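Local coordinates for protein dihydrofolate reductase (Moritella profunda, PDB 3IA4) that catalyses the NADPH-dependent reduction of 7,8-dihydrofolate to tetrahydrofolate, and is caught here with NADPH and the antifolate methotrexate bound, at residues A[30-33]-A[34-38]; A[43-46]-A[47-51]; A[53-57]-A[58-62]. One frame throughout, in Å; residues are numbered along the deposited sequence.

Interactions 1, 2 and 3 follow one another along the first half of the chain, and each lines part of a ligand site. Interaction 1 is the last turns of helix 26-36 and interaction 3 the loop that leads into strand 60-63; they touch directly, and both hold methotrexate, the first mainly by ring packing, the second by arginine hydrogen bonds. Interaction 2, at the start of helix 45-51, grips NADPH with main-chain N-H groups, an amide, a hydroxyl and a guanidinium. Its strand 41-44 lies beside strand 60-63 in the central sheet. Each contact is partly buried: Phe32, Met43, Phe48 and Leu55 are buried, while Arg34, Glu49 and Gly57 lie at the surface.

Interaction 1 (A[30-33]-A[34-38]); sequences QLFK and RATLG. With MTX (methotrexate), chain F.
Backbone bonds from Arg34 N to Gln30 O (3.0 Å) and from Leu37 N to Lys33 O carry helix 26-36 of the dihydrofolate reductase fold through its final turns, and Leu37 is the first residue to leave helical geometry. Near this C-terminal end the hydroxyl of Thr36 folds back on the helix: OG1 donates to Phe32 O over 2.8 Å, from above the carbonyl plane and 38° out of it. With OG1 set between the backbone N and the carbonyl carbon (chi1 58°), the methyl CG2 comes over one face of the Phe32 ring, a CH-pi contact 4.1 Å from the ring centroid. The opposite face receives methotrexate. Phe32 CD1 lies 3.4 Å from pteridine atom C4, while CD2 and CE2 pass close to carboxylate oxygen O1 and benzoyl carbon C16, so the ring lies between the Thr36 methyl and the inhibitor. Lys33 runs out beside the alpha-carboxylate of the methotrexate glutamate and bends at its last torsion, where NZ donates to O2 at 3.2 Å; Leu37 CD1 packs against its CE at 3.7 Å. On another side of the helix, the Arg34 guanidinium lays one face across Leu31 CA and Gln30 O. Thr36 OG1, besides giving its hydrogen to Phe32 O, is bonded to Arg58 NH1.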
loop_
_atom_site.group_PDB
_atom_site.type_symbol
_atom_site.label_atom_id
_atom_site.label_comp_id
_atom_site.label_asym_id
_atom_site.label_seq_id
_atom_site.Cartn_x
_atom_site.Cartn_y
_atom_site.Cartn_z
ATOM N N GLN A 30 3.964 -2.874 -11.574
ATOM C CA GLN A 30 5.422 -2.861 -11.718
ATOM C C GLN A 30 6.023 -1.744 -10.870
ATOM O O GLN A 30 7.109 -1.896 -10.317
ATOM C CB GLN A 30 5.851 -2.689 -13.180
ATOM C CG GLN A 30 5.425 -3.878 -14.037
ATOM C CD GLN A 30 5.902 -5.215 -13.490
ATOM O OE1 GLN A 30 7.084 -5.378 -13.163
ATOM N NE2 GLN A 30 4.982 -6.175 -13.368
ATOM N N LEU A 31 5.332 -0.605 -10.783
ATOM C CA LEU A 31 5.785 0.440 -9.880
ATOM C C LEU A 31 5.745 -0.055 -8.447
ATOM O O LEU A 31 6.664 0.189 -7.657
ATOM C CB LEU A 31 4.878 1.685 -10.050
ATOM C CG LEU A 31 5.180 2.966 -9.273
ATOM C CD1 LEU A 31 4.417 4.159 -9.886
ATOM C CD2 LEU A 31 4.825 2.757 -7.772
ATOM N N PHE A 32 4.648 -0.717 -8.080
ATOM C CA PHE A 32 4.520 -1.244 -6.724
ATOM C C PHE A 32 5.667 -2.245 -6.436
ATOM O O PHE A 32 6.316 -2.264 -5.362
ATOM C CB PHE A 32 3.137 -1.912 -6.585
ATOM C CG PHE A 32 2.989 -2.785 -5.387
ATOM C CD1 PHE A 32 2.661 -2.234 -4.131
ATOM C CD2 PHE A 32 3.185 -4.159 -5.474
ATOM C CE1 PHE A 32 2.524 -3.028 -3.032
ATOM C CE2 PHE A 32 3.092 -4.955 -4.360
ATOM C CZ PHE A 32 2.709 -4.417 -3.136
ATOM N N LYS A 33 5.884 -3.114 -7.386
ATOM C CA LYS A 33 6.962 -4.096 -7.204
ATOM C C LYS A 33 8.335 -3.445 -7.016
ATOM O O LYS A 33 9.082 -3.813 -6.084
ATOM C CB LYS A 33 6.990 -5.038 -8.402
ATOM C CG LYS A 33 7.984 -6.192 -8.175
ATOM C CD LYS A 33 8.156 -6.909 -9.528
ATOM C CE LYS A 33 9.152 -8.055 -9.419
ATOM N NZ LYS A 33 8.446 -9.381 -9.281
ATOM N N ARG A 34 8.699 -2.483 -7.871
ATOM C CA ARG A 34 9.975 -1.822 -7.707
ATOM C C ARG A 34 10.107 -1.181 -6.316
ATOM O O ARG A 34 11.209 -1.132 -5.714
ATOM C CB ARG A 34 10.183 -0.707 -8.740
ATOM C CG ARG A 34 10.144 -1.098 -10.196
ATOM C CD ARG A 34 10.607 0.116 -11.038
ATOM N NE ARG A 34 9.576 1.149 -11.256
ATOM C CZ ARG A 34 8.627 1.045 -12.195
ATOM N NH1 ARG A 34 8.569 -0.041 -12.952
ATOM N NH2 ARG A 34 7.724 2.006 -12.370
ATOM N N ALA A 35 8.990 -0.670 -5.797
ATOM C CA ALA A 35 9.070 0.096 -4.579
ATOM C C ALA A 35 9.101 -0.762 -3.316
ATOM O O ALA A 35 9.525 -0.303 -2.238
ATOM C CB ALA A 35 7.868 1.142 -4.484
ATOM N N THR A 36 8.643 -2.000 -3.457
ATOM C CA THR A 36 8.504 -2.881 -2.299
ATOM C C THR A 36 9.512 -4.061 -2.289
ATOM O O THR A 36 9.729 -4.645 -1.227
ATOM C CB THR A 36 7.093 -3.462 -2.173
ATOM O OG1 THR A 36 6.766 -4.184 -3.358
ATOM C CG2 THR A 36 6.055 -2.298 -1.982
ATOM N N LEU A 37 10.093 -4.410 -3.440
ATOM C CA LEU A 37 11.033 -5.556 -3.440
ATOM C C LEU A 37 12.141 -5.338 -2.438
ATOM O O LEU A 37 12.671 -4.239 -2.289
ATOM C CB LEU A 37 11.648 -5.774 -4.801
ATOM C CG LEU A 37 10.931 -6.769 -5.692
ATOM C CD1 LEU A 37 11.675 -6.755 -7.040
ATOM C CD2 LEU A 37 10.890 -8.223 -5.120
ATOM N N GLY A 38 12.447 -6.404 -1.716
ATOM C CA GLY A 38 13.506 -6.391 -0.712
ATOM C C GLY A 38 13.089 -5.829 0.631
ATOM O O GLY A 38 13.932 -5.644 1.494
HETATM N N1 MTX F . -0.194 -0.104 -6.046
HETATM C C2 MTX F . 0.374 0.752 -5.170
HETATM N NA2 MTX F . 0.964 1.852 -5.676
HETATM N N3 MTX F . 0.358 0.497 -3.828
HETATM C C4 MTX F . -0.222 -0.638 -3.333
HETATM N NA4 MTX F . -0.244 -0.817 -2.034
HETATM C C4A MTX F . -0.766 -1.524 -4.209
HETATM N N5 MTX F . -1.311 -2.692 -3.728
HETATM C C6 MTX F . -1.870 -3.574 -4.618
HETATM C C7 MTX F . -1.874 -3.359 -5.995
HETATM N N8 MTX F . -1.292 -2.181 -6.482
HETATM C C8A MTX F . -0.753 -1.279 -5.571
HETATM C C9 MTX F . -2.491 -4.837 -4.031
HETATM N N10 MTX F . -2.805 -5.850 -5.039
HETATM C CM MTX F . -4.242 -6.151 -5.248
HETATM C C11 MTX F . 0.193 -7.920 -7.139
HETATM C C12 MTX F . -1.147 -8.178 -7.401
HETATM C C13 MTX F . -2.137 -7.514 -6.706
HETATM C C14 MTX F . -1.787 -6.553 -5.758
HETATM C C15 MTX F . -0.435 -6.298 -5.535
HETATM C C16 MTX F . 0.560 -7.013 -6.144
HETATM C C MTX F . 1.288 -8.551 -7.885
HETATM O O MTX F . 1.133 -9.789 -8.488
HETATM N N MTX F . 2.408 -7.838 -7.985
HETATM C CA MTX F . 3.634 -8.335 -8.542
HETATM C CT MTX F . 4.762 -8.076 -7.569
HETATM O O1 MTX F . 4.689 -7.078 -6.789
HETATM O O2 MTX F . 5.764 -8.833 -7.576
HETATM C CB MTX F . 3.999 -7.631 -9.856
HETATM C CG MTX F . 2.942 -7.871 -10.932
HETATM C CD MTX F . 2.855 -9.320 -11.423
HETATM O OE1 MTX F . 2.045 -9.652 -12.337
HETATM O OE2 MTX F . 3.575 -10.218 -10.936
#

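Interaction 2 (A[43-46]-A[47-51]); sequences MGRN and TFESI. With NDP (NADPH dihydro-nicotinamide-adenine-dinucleotide phosphate), chain E.
Arg45 and Glu49, one helical turn apart, form a surface salt bridge at the start of helix 45-51, where strand 41-44 turns into the helix of a beta-alpha-beta unit that ends in strand 60-63. Arg45 NE meets Glu49 OE2 at 3.1 Å along an almost straight N-H (178°). The oxygen lies in the guanidinium plane but is approached from above the carboxylate plane, the two planes standing 76° apart. At another part of the same guanidinium edge, NH1 donates to O1X of the NADPH 2'-phosphate (2.9 Å), and Tyr69 adds a cation-pi contact. The Arg45 chain reaches this position fully extended, with CG anti to the backbone N (chi1 -179°). Gly44 is the N-cap, and its lack of a side chain lets CA come within 3.5 Å of cofactor oxygen O5B. The first N-H groups of the helix then face NADPH: Arg45 N bonds O4B, Asn46 N bonds O5B, and Thr47 N bonds O2A. Thr47 OG1 also bonds O2A, at 2.7 Å, and Asn46 ND2 reaches O2N at 3.1 Å. On the buried side Met43 SD touches Phe48 CB (3.7 Å) and lies at the ring edge, a Met-aromatic contact, with Ile51 CD1 beyond it. The cofactor-bound N-H groups of the first turn and the positive end of the helix dipole would thus probably help to stabilise the negative pyrophosphate, while the arginine on the 2'-phosphate is consistent with use of NADPH as the cofactor.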
loop_
_atom_site.group_PDB
_atom_site.type_symbol
_atom_site.label_atom_id
_atom_site.label_comp_id
_atom_site.label_asym_id
_atom_site.label_seq_id
_atom_site.Cartn_x
_atom_site.Cartn_y
_atom_site.Cartn_z
ATOM N N MET A 43 0.164 -5.938 5.590
ATOM C CA MET A 43 -1.173 -5.757 4.954
ATOM C C MET A 43 -2.272 -6.314 5.843
ATOM O O MET A 43 -2.052 -7.238 6.676
ATOM C CB MET A 43 -1.182 -6.456 3.610
ATOM C CG MET A 43 -1.273 -7.946 3.677
ATOM S SD MET A 43 -0.700 -8.789 2.147
ATOM C CE MET A 43 1.111 -8.655 2.354
ATOM N N GLY A 44 -3.485 -5.800 5.629
ATOM C CA GLY A 44 -4.662 -6.388 6.304
ATOM C C GLY A 44 -5.064 -7.660 5.605
ATOM O O GLY A 44 -4.692 -7.935 4.451
ATOM N N ARG A 45 -5.877 -8.439 6.297
ATOM C CA ARG A 45 -6.349 -9.683 5.733
ATOM C C ARG A 45 -7.111 -9.569 4.402
ATOM O O ARG A 45 -6.892 -10.393 3.518
ATOM C CB ARG A 45 -7.202 -10.381 6.787
ATOM C CG ARG A 45 -7.696 -11.705 6.265
ATOM C CD ARG A 45 -8.863 -12.093 7.131
ATOM N NE ARG A 45 -9.503 -13.340 6.725
ATOM C CZ ARG A 45 -10.127 -14.146 7.592
ATOM N NH1 ARG A 45 -10.139 -13.841 8.908
ATOM N NH2 ARG A 45 -10.698 -15.276 7.148
ATOM N N ASN A 46 -7.960 -8.541 4.215
ATOM C CA ASN A 46 -8.686 -8.443 2.971
ATOM C C ASN A 46 -7.730 -8.208 1.796
ATOM O O ASN A 46 -7.920 -8.748 0.711
ATOM C CB ASN A 46 -9.718 -7.305 2.984
ATOM C CG ASN A 46 -10.823 -7.553 3.975
ATOM O OD1 ASN A 46 -11.067 -8.699 4.348
ATOM N ND2 ASN A 46 -11.533 -6.494 4.369
ATOM N N THR A 47 -6.732 -7.350 2.027
ATOM C CA THR A 47 -5.737 -7.070 0.987
ATOM C C THR A 47 -4.987 -8.341 0.609
ATOM O O THR A 47 -4.779 -8.646 -0.578
ATOM C CB THR A 47 -4.780 -5.933 1.430
ATOM O OG1 THR A 47 -5.566 -4.718 1.425
ATOM C CG2 THR A 47 -3.667 -5.758 0.407
ATOM N N PHE A 48 -4.586 -9.120 1.615
ATOM C CA PHE A 48 -3.930 -10.386 1.253
ATOM C C PHE A 48 -4.833 -11.235 0.350
ATOM O O PHE A 48 -4.355 -11.842 -0.592
ATOM C CB PHE A 48 -3.541 -11.161 2.503
ATOM C CG PHE A 48 -2.932 -12.506 2.174
ATOM C CD1 PHE A 48 -1.714 -12.584 1.529
ATOM C CD2 PHE A 48 -3.609 -13.674 2.489
ATOM C CE1 PHE A 48 -1.185 -13.841 1.149
ATOM C CE2 PHE A 48 -3.071 -14.924 2.147
ATOM C CZ PHE A 48 -1.876 -14.992 1.486
ATOM N N GLU A 49 -6.116 -11.334 0.692
ATOM C CA GLU A 49 -7.020 -12.193 -0.079
ATOM C C GLU A 49 -7.159 -11.666 -1.485
ATOM O O GLU A 49 -7.247 -12.449 -2.450
ATOM C CB GLU A 49 -8.367 -12.363 0.622
ATOM C CG GLU A 49 -8.176 -13.154 1.907
ATOM C CD GLU A 49 -9.479 -13.432 2.614
ATOM O OE1 GLU A 49 -10.523 -12.945 2.099
ATOM O OE2 GLU A 49 -9.457 -14.109 3.688
ATOM N N SER A 50 -7.151 -10.361 -1.598
ATOM C CA SER A 50 -7.251 -9.694 -2.914
ATOM C C SER A 50 -5.998 -9.998 -3.788
ATOM O O SER A 50 -6.094 -10.295 -4.997
ATOM C CB SER A 50 -7.438 -8.199 -2.710
ATOM O OG SER A 50 -7.566 -7.511 -3.934
ATOM N N ILE A 51 -4.817 -9.964 -3.187
ATOM C CA ILE A 51 -3.595 -10.300 -3.932
ATOM C C ILE A 51 -3.584 -11.783 -4.331
ATOM O O ILE A 51 -3.168 -12.148 -5.460
ATOM C CB ILE A 51 -2.347 -9.992 -3.076
ATOM C CG1 ILE A 51 -2.294 -8.508 -2.809
ATOM C CG2 ILE A 51 -1.053 -10.419 -3.837
ATOM C CD1 ILE A 51 -1.249 -8.054 -1.731
HETATM P PA NDP E . -7.712 -4.518 4.888
HETATM O O1A NDP E . -7.183 -3.324 5.639
HETATM O O2A NDP E . -6.956 -5.115 3.742
HETATM O O5B NDP E . -8.077 -5.758 5.890
HETATM C C5B NDP E . -8.812 -5.472 7.099
HETATM C C4B NDP E . -8.774 -6.759 7.913
HETATM O O4B NDP E . -7.491 -6.795 8.553
HETATM C C3B NDP E . -9.731 -6.677 9.129
HETATM O O3B NDP E . -11.050 -7.042 8.738
HETATM C C2B NDP E . -9.091 -7.601 10.151
HETATM O O2B NDP E . -9.130 -8.965 9.718
HETATM C C1B NDP E . -7.643 -7.203 9.944
HETATM N N9A NDP E . -7.185 -6.125 10.846
HETATM C C8A NDP E . -7.322 -4.808 10.625
HETATM N N7A NDP E . -6.712 -4.091 11.591
HETATM C C5A NDP E . -6.149 -4.987 12.449
HETATM C C6A NDP E . -5.324 -4.940 13.664
HETATM N N6A NDP E . -4.968 -3.761 14.269
HETATM N N1A NDP E . -4.957 -6.163 14.179
HETATM C C2A NDP E . -5.246 -7.347 13.648
HETATM N N3A NDP E . -5.989 -7.447 12.548
HETATM C C4A NDP E . -6.446 -6.309 11.929
HETATM O O3 NDP E . -9.230 -4.249 4.393
HETATM P PN NDP E . -10.037 -3.055 3.677
HETATM O O1N NDP E . -9.963 -1.848 4.537
HETATM O O2N NDP E . -11.367 -3.590 3.287
HETATM O O5D NDP E . -9.146 -2.716 2.411
HETATM C C5D NDP E . -9.185 -3.598 1.298
HETATM C C4D NDP E . -9.493 -2.805 0.033
HETATM O O4D NDP E . -8.340 -1.953 -0.316
HETATM C C3D NDP E . -9.748 -3.675 -1.208
HETATM O O3D NDP E . -10.754 -3.038 -2.018
HETATM C C2D NDP E . -8.425 -3.628 -1.974
HETATM O O2D NDP E . -8.556 -3.861 -3.399
HETATM C C1D NDP E . -8.007 -2.211 -1.694
HETATM N N1N NDP E . -6.576 -1.945 -1.791
HETATM C C2N NDP E . -6.182 -0.956 -2.595
HETATM C C3N NDP E . -4.860 -0.593 -2.631
HETATM C C7N NDP E . -4.456 0.510 -3.558
HETATM O O7N NDP E . -3.319 0.929 -3.484
HETATM N N7N NDP E . -5.332 1.116 -4.366
HETATM C C4N NDP E . -3.755 -1.262 -1.828
HETATM C C5N NDP E . -4.354 -2.259 -0.958
HETATM C C6N NDP E . -5.687 -2.590 -1.003
HETATM P P2B NDP E . -9.787 -10.114 10.659
HETATM O O1X NDP E . -9.317 -11.345 10.017
HETATM O O2X NDP E . -9.298 -9.780 12.027
HETATM O O3X NDP E . -11.267 -9.849 10.616
#

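Interaction 3 (A[53-57]-A[58-62]); sequences RPLPG and RLNIV. With MTX (methotrexate), chain F.
The side-chain amide of Asn60 pairs with the main-chain N-H and C=O of Leu55 in the tight part of this contact: Leu55 N donates to Asn60 OD1 (2.8 Å), and Asn60 ND2 returns a bond to Leu55 O (3.0 Å) in its carbonyl plane, on a lone pair. ND2 also holds Arg58 O, tying together the two ends of a type II beta turn from Leu55 to Arg58. A water links OD1 to Arg53 O. The Arg58 chain, bent at its third torsion (chi3 -72°), turns one guanidinium face to Leu55 CB, which lies 3.6 Å from NH2, while NE and NH2 grip Pro56 O side-on. Towards methotrexate, NH1 and NH2 meet carboxylate oxygens O1 and O2, each at 2.8 Å. A leucine in place of Arg58 would probably leave that carboxylate without its paired donors and Pro56 O without either bond. Arg53 NH2 binds the methotrexate amide O at 2.7 Å. By contrast, Pro56 and Gly57 form the solvent side, and Gly57 takes the positive-phi position of the turn. The loop packs both on helix 26-36, where Phe32 meets Leu55 and Arg58, and on strand 41-44, whose Ile41 touches Leu55, Arg58 and Asn60.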
loop_
_atom_site.group_PDB
_atom_site.type_symbol
_atom_site.label_atom_id
_atom_site.label_comp_id
_atom_site.label_asym_id
_atom_site.label_seq_id
_atom_site.Cartn_x
_atom_site.Cartn_y
_atom_site.Cartn_z
ATOM N N ARG A 53 -1.850 -14.478 -3.256
ATOM C CA ARG A 53 -0.672 -15.304 -3.020
ATOM C C ARG A 53 0.282 -14.487 -2.172
ATOM O O ARG A 53 0.192 -13.257 -2.140
ATOM C CB ARG A 53 0.013 -15.600 -4.345
ATOM C CG ARG A 53 0.341 -14.303 -5.169
ATOM C CD ARG A 53 1.435 -14.538 -6.219
ATOM N NE ARG A 53 1.613 -13.341 -7.056
ATOM C CZ ARG A 53 2.660 -13.120 -7.839
ATOM N NH1 ARG A 53 3.644 -14.017 -7.937
ATOM N NH2 ARG A 53 2.708 -12.004 -8.556
ATOM N N PRO A 54 1.273 -15.135 -1.571
ATOM C CA PRO A 54 2.413 -14.391 -1.044
ATOM C C PRO A 54 3.207 -13.781 -2.212
ATOM O O PRO A 54 3.392 -14.402 -3.283
ATOM C CB PRO A 54 3.270 -15.484 -0.359
ATOM C CG PRO A 54 2.411 -16.661 -0.295
ATOM C CD PRO A 54 1.451 -16.583 -1.423
ATOM N N LEU A 55 3.674 -12.546 -2.031
ATOM C CA LEU A 55 4.518 -11.934 -3.039
ATOM C C LEU A 55 6.002 -12.326 -2.839
ATOM O O LEU A 55 6.583 -12.204 -1.729
ATOM C CB LEU A 55 4.372 -10.411 -3.004
ATOM C CG LEU A 55 2.954 -9.978 -3.451
ATOM C CD1 LEU A 55 2.789 -8.455 -3.254
ATOM C CD2 LEU A 55 2.763 -10.370 -4.908
ATOM N N PRO A 56 6.664 -12.755 -3.913
ATOM C CA PRO A 56 8.098 -13.096 -3.720
ATOM C C PRO A 56 9.021 -11.928 -3.399
ATOM O O PRO A 56 8.746 -10.762 -3.727
ATOM C CB PRO A 56 8.505 -13.768 -5.079
ATOM C CG PRO A 56 7.178 -14.065 -5.771
ATOM C CD PRO A 56 6.146 -13.076 -5.253
ATOM N N GLY A 57 10.153 -12.193 -2.744
ATOM C CA GLY A 57 11.199 -11.188 -2.596
ATOM C C GLY A 57 10.913 -10.225 -1.450
ATOM O O GLY A 57 11.620 -9.231 -1.280
ATOM N N ARG A 58 9.843 -10.540 -0.722
ATOM C CA ARG A 58 9.354 -9.729 0.399
ATOM C C ARG A 58 8.896 -10.584 1.542
ATOM O O ARG A 58 8.248 -11.580 1.323
ATOM C CB ARG A 58 8.181 -8.849 -0.106
ATOM C CG ARG A 58 8.654 -7.647 -0.955
ATOM C CD ARG A 58 7.650 -7.206 -2.007
ATOM N NE ARG A 58 7.619 -8.203 -3.068
ATOM C CZ ARG A 58 6.987 -8.046 -4.232
ATOM N NH1 ARG A 58 6.277 -6.915 -4.520
ATOM N NH2 ARG A 58 7.016 -9.048 -5.097
ATOM N N LEU A 59 9.176 -10.163 2.810
ATOM C CA LEU A 59 8.557 -10.783 3.983
ATOM C C LEU A 59 7.101 -10.331 3.996
ATOM O O LEU A 59 6.867 -9.136 4.122
ATOM C CB LEU A 59 9.255 -10.306 5.275
ATOM C CG LEU A 59 8.611 -10.759 6.588
ATOM C CD1 LEU A 59 8.369 -12.272 6.624
ATOM C CD2 LEU A 59 9.415 -10.239 7.854
ATOM N N ASN A 60 6.164 -11.267 3.824
ATOM C CA ASN A 60 4.740 -10.878 3.778
ATOM C C ASN A 60 4.170 -10.999 5.198
ATOM O O ASN A 60 4.077 -12.090 5.719
ATOM C CB ASN A 60 3.909 -11.797 2.842
ATOM C CG ASN A 60 4.164 -11.553 1.350
ATOM O OD1 ASN A 60 3.224 -11.489 0.575
ATOM N ND2 ASN A 60 5.427 -11.499 0.930
ATOM N N ILE A 61 3.707 -9.887 5.805
ATOM C CA ILE A 61 3.140 -9.921 7.164
ATOM C C ILE A 61 1.668 -9.580 7.007
ATOM O O ILE A 61 1.373 -8.575 6.384
ATOM C CB ILE A 61 3.868 -8.885 8.064
ATOM C CG1 ILE A 61 5.356 -9.232 8.161
ATOM C CG2 ILE A 61 3.178 -8.734 9.460
ATOM C CD1 ILE A 61 6.215 -8.110 8.741
ATOM N N VAL A 62 0.772 -10.425 7.539
ATOM C CA VAL A 62 -0.658 -10.206 7.316
ATOM C C VAL A 62 -1.339 -10.026 8.667
ATOM O O VAL A 62 -1.163 -10.842 9.573
ATOM C CB VAL A 62 -1.287 -11.355 6.551
ATOM C CG1 VAL A 62 -2.829 -11.154 6.411
ATOM C CG2 VAL A 62 -0.640 -11.445 5.203
HETATM N N1 MTX F . -0.194 -0.104 -6.046
HETATM C C2 MTX F . 0.374 0.752 -5.170
HETATM N NA2 MTX F . 0.964 1.852 -5.676
HETATM N N3 MTX F . 0.358 0.497 -3.828
HETATM C C4 MTX F . -0.222 -0.638 -3.333
HETATM N NA4 MTX F . -0.244 -0.817 -2.034
HETATM C C4A MTX F . -0.766 -1.524 -4.209
HETATM N N5 MTX F . -1.311 -2.692 -3.728
HETATM C C6 MTX F . -1.870 -3.574 -4.618
HETATM C C7 MTX F . -1.874 -3.359 -5.995
HETATM N N8 MTX F . -1.292 -2.181 -6.482
HETATM C C8A MTX F . -0.753 -1.279 -5.571
HETATM C C9 MTX F . -2.491 -4.837 -4.031
HETATM N N10 MTX F . -2.805 -5.850 -5.039
HETATM C CM MTX F . -4.242 -6.151 -5.248
HETATM C C11 MTX F . 0.193 -7.920 -7.139
HETATM C C12 MTX F . -1.147 -8.178 -7.401
HETATM C C13 MTX F . -2.137 -7.514 -6.706
HETATM C C14 MTX F . -1.787 -6.553 -5.758
HETATM C C15 MTX F . -0.435 -6.298 -5.535
HETATM C C16 MTX F . 0.560 -7.013 -6.144
HETATM C C MTX F . 1.288 -8.551 -7.885
HETATM O O MTX F . 1.133 -9.789 -8.488
HETATM N N MTX F . 2.408 -7.838 -7.985
HETATM C CA MTX F . 3.634 -8.335 -8.542
HETATM C CT MTX F . 4.762 -8.076 -7.569
HETATM O O1 MTX F . 4.689 -7.078 -6.789
HETATM O O2 MTX F . 5.764 -8.833 -7.576
HETATM C CB MTX F . 3.999 -7.631 -9.856
HETATM C CG MTX F . 2.942 -7.871 -10.932
HETATM C CD MTX F . 2.855 -9.320 -11.423
HETATM O OE1 MTX F . 2.045 -9.652 -12.337
HETATM O OE2 MTX F . 3.575 -10.218 -10.936
HETATM O O HOH W 1 0.593 -10.870 -0.432
#